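Local atomic coordinates of pumilio homolog 23 (Arabidopsis thaliana, PDB entry 5WZK), a protein that binds RNA sequence-specifically through its pumilio repeats, recognising 18S rRNA, and probably regulates translation and mRNA stability. Residues T472-K475 with C476-C480. Numbering follows the deposited sequence.
Sequences TVEK and CFDAC. With nucleotides of chain B.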
loop_
_atom_site.group_PDB
_atom_site.type_symbol
_atom_site.label_atom_id
_atom_site.label_comp_id
_atom_site.label_asym_id
_atom_site.label_seq_id
_atom_site.Cartn_x
_atom_site.Cartn_y
_atom_site.Cartn_z
ATOM N N THR A 472 16.505 -14.119 -9.404
ATOM C CA THR A 472 17.547 -13.519 -10.222
ATOM C C THR A 472 18.234 -14.561 -11.097
ATOM O O THR A 472 18.511 -14.309 -12.275
ATOM C CB THR A 472 18.551 -12.794 -9.324
ATOM O OG1 THR A 472 17.849 -11.850 -8.512
ATOM C CG2 THR A 472 19.594 -12.042 -10.160
ATOM N N VAL A 473 18.497 -15.746 -10.550
ATOM C CA VAL A 473 19.115 -16.806 -11.340
ATOM C C VAL A 473 18.267 -17.122 -12.565
ATOM O O VAL A 473 18.779 -17.204 -13.685
ATOM C CB VAL A 473 19.349 -18.055 -10.475
ATOM C CG1 VAL A 473 19.771 -19.236 -11.341
ATOM C CG2 VAL A 473 20.403 -17.753 -9.407
ATOM N N GLU A 474 16.956 -17.274 -12.384
ATOM C CA GLU A 474 16.117 -17.627 -13.524
ATOM C C GLU A 474 16.040 -16.491 -14.533
ATOM O O GLU A 474 16.044 -16.725 -15.746
ATOM C CB GLU A 474 14.706 -18.022 -13.081
ATOM C CG GLU A 474 13.716 -18.019 -14.253
ATOM C CD GLU A 474 12.388 -18.686 -13.950
ATOM O OE1 GLU A 474 11.993 -18.729 -12.770
ATOM O OE2 GLU A 474 11.736 -19.167 -14.903
ATOM N N LYS A 475 15.973 -15.251 -14.064
ATOM C CA LYS A 475 15.875 -14.158 -15.022
ATOM C C LYS A 475 17.169 -13.986 -15.809
ATOM O O LYS A 475 17.128 -13.596 -16.988
ATOM C CB LYS A 475 15.460 -12.878 -14.307
ATOM C CG LYS A 475 13.947 -12.750 -14.244
ATOM C CD LYS A 475 13.475 -11.990 -13.019
ATOM C CE LYS A 475 12.059 -11.485 -13.209
ATOM N NZ LYS A 475 11.374 -11.338 -11.901
ATOM N N CYS A 476 18.319 -14.293 -15.194
ATOM C CA CYS A 476 19.571 -14.322 -15.944
ATOM C C CYS A 476 19.551 -15.442 -16.973
ATOM O O CYS A 476 19.788 -15.214 -18.167
ATOM C CB CYS A 476 20.756 -14.508 -14.993
ATOM S SG CYS A 476 21.137 -13.121 -13.930
ATOM N N PHE A 477 19.297 -16.668 -16.508
ATOM C CA PHE A 477 19.159 -17.822 -17.383
ATOM C C PHE A 477 18.303 -17.498 -18.607
ATOM O O PHE A 477 18.686 -17.797 -19.743
ATOM C CB PHE A 477 18.558 -18.972 -16.578
ATOM C CG PHE A 477 18.531 -20.274 -17.305
ATOM C CD1 PHE A 477 17.437 -20.624 -18.085
ATOM C CD2 PHE A 477 19.593 -21.158 -17.202
ATOM C CE1 PHE A 477 17.407 -21.823 -18.761
ATOM C CE2 PHE A 477 19.569 -22.365 -17.877
ATOM C CZ PHE A 477 18.473 -22.698 -18.659
ATOM N N ASP A 478 17.142 -16.861 -18.392
ATOM C CA ASP A 478 16.242 -16.541 -19.500
ATOM C C ASP A 478 16.891 -15.611 -20.524
ATOM O O ASP A 478 16.555 -15.676 -21.711
ATOM C CB ASP A 478 14.944 -15.911 -18.977
ATOM C CG ASP A 478 14.007 -16.929 -18.305
ATOM O OD1 ASP A 478 13.905 -18.080 -18.791
ATOM O OD2 ASP A 478 13.362 -16.567 -17.289
ATOM N N ALA A 479 17.820 -14.751 -20.093
ATOM C CA ALA A 479 18.471 -13.780 -20.971
ATOM C C ALA A 479 19.762 -14.287 -21.620
ATOM O O ALA A 479 20.401 -13.525 -22.352
ATOM C CB ALA A 479 18.771 -12.489 -20.203
ATOM N N CYS A 480 20.139 -15.544 -21.413
ATOM C CA CYS A 480 21.453 -16.049 -21.782
ATOM C C CYS A 480 21.439 -16.833 -23.083
ATOM O O CYS A 480 20.416 -17.382 -23.502
ATOM C CB CYS A 480 22.000 -16.960 -20.691
ATOM S SG CYS A 480 22.672 -16.088 -19.343
ATOM P P G B 2 6.516 -12.263 -1.714
ATOM O OP1 G B 2 6.437 -13.100 -2.951
ATOM O OP2 G B 2 5.898 -12.731 -0.448
ATOM O "O5'" G B 2 8.029 -11.938 -1.345
ATOM C "C5'" G B 2 8.865 -12.880 -0.688
ATOM C "C4'" G B 2 10.311 -12.672 -1.076
ATOM O "O4'" G B 2 10.506 -12.996 -2.488
ATOM C "C3'" G B 2 10.834 -11.246 -0.909
ATOM O "O3'" G B 2 12.232 -11.335 -0.683
ATOM C "C2'" G B 2 10.622 -10.667 -2.300
ATOM O "O2'" G B 2 11.378 -9.511 -2.602
ATOM C "C1'" G B 2 11.035 -11.860 -3.154
ATOM N N9 G B 2 10.566 -11.796 -4.543
ATOM C C8 G B 2 9.305 -11.935 -5.068
ATOM N N7 G B 2 9.272 -11.790 -6.368
ATOM C C5 G B 2 10.588 -11.518 -6.709
ATOM C C6 G B 2 11.175 -11.252 -7.965
ATOM O O6 G B 2 10.602 -11.210 -9.062
ATOM N N1 G B 2 12.549 -11.026 -7.849
ATOM C C2 G B 2 13.259 -11.054 -6.670
ATOM N N2 G B 2 14.578 -10.820 -6.716
ATOM N N3 G B 2 12.713 -11.298 -5.497
ATOM C C4 G B 2 11.391 -11.521 -5.598
#
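E474 and D478 lie one turn apart near the C-terminal end of helix 467-478, in Pumilio repeat 8 of the right-handed superhelix, and their side chains cross at a slant, with the carboxylate planes 46° apart. D478 OD2 meets the aliphatic part of its neighbour, 3.4 Å from E474 CG, while E474 OE2 stays 3.9 Å from the same oxygen. With CG beside its own backbone N (chi1 -74°), D478 is folded back along the helix, over the carbonyl of E474. Two acidic groups this close would be expected to disfavour each other; a long, weak ion pair from E474 OE2 to K511 may offset this, and E474 OE1 has a weak hydrogen bond to Y507.

Beneath the side chains run the i to i+4 bonds of an α-helix: C476 N to T472 O, F477 N to V473 O and D478 N to E474 O, the middle one nearly straight at 172°. The next, from A479 N to K475 O, is weak at 3.4 Å, and A479 N also makes an i to i+3 hydrogen bond to C476 O, 2.8 Å.

On another side of the helix, C476 SG sits 4.2 Å from T472 CG2, and C476 also packs on L440 and I453 of neighbouring helices. V473 and F477 are directed to helix 482-494, where both touch I488.

T472 and K475 face the RNA. T472 OG1, hydrogen-bonded to E437, lies 3.9 Å from N2 of G2 of chain B. K475 NZ has a long, weak ion pair with the same glutamate, and its chain, extended beyond CG, brings NZ to 2.9 Å from O6 of G2 of chain B.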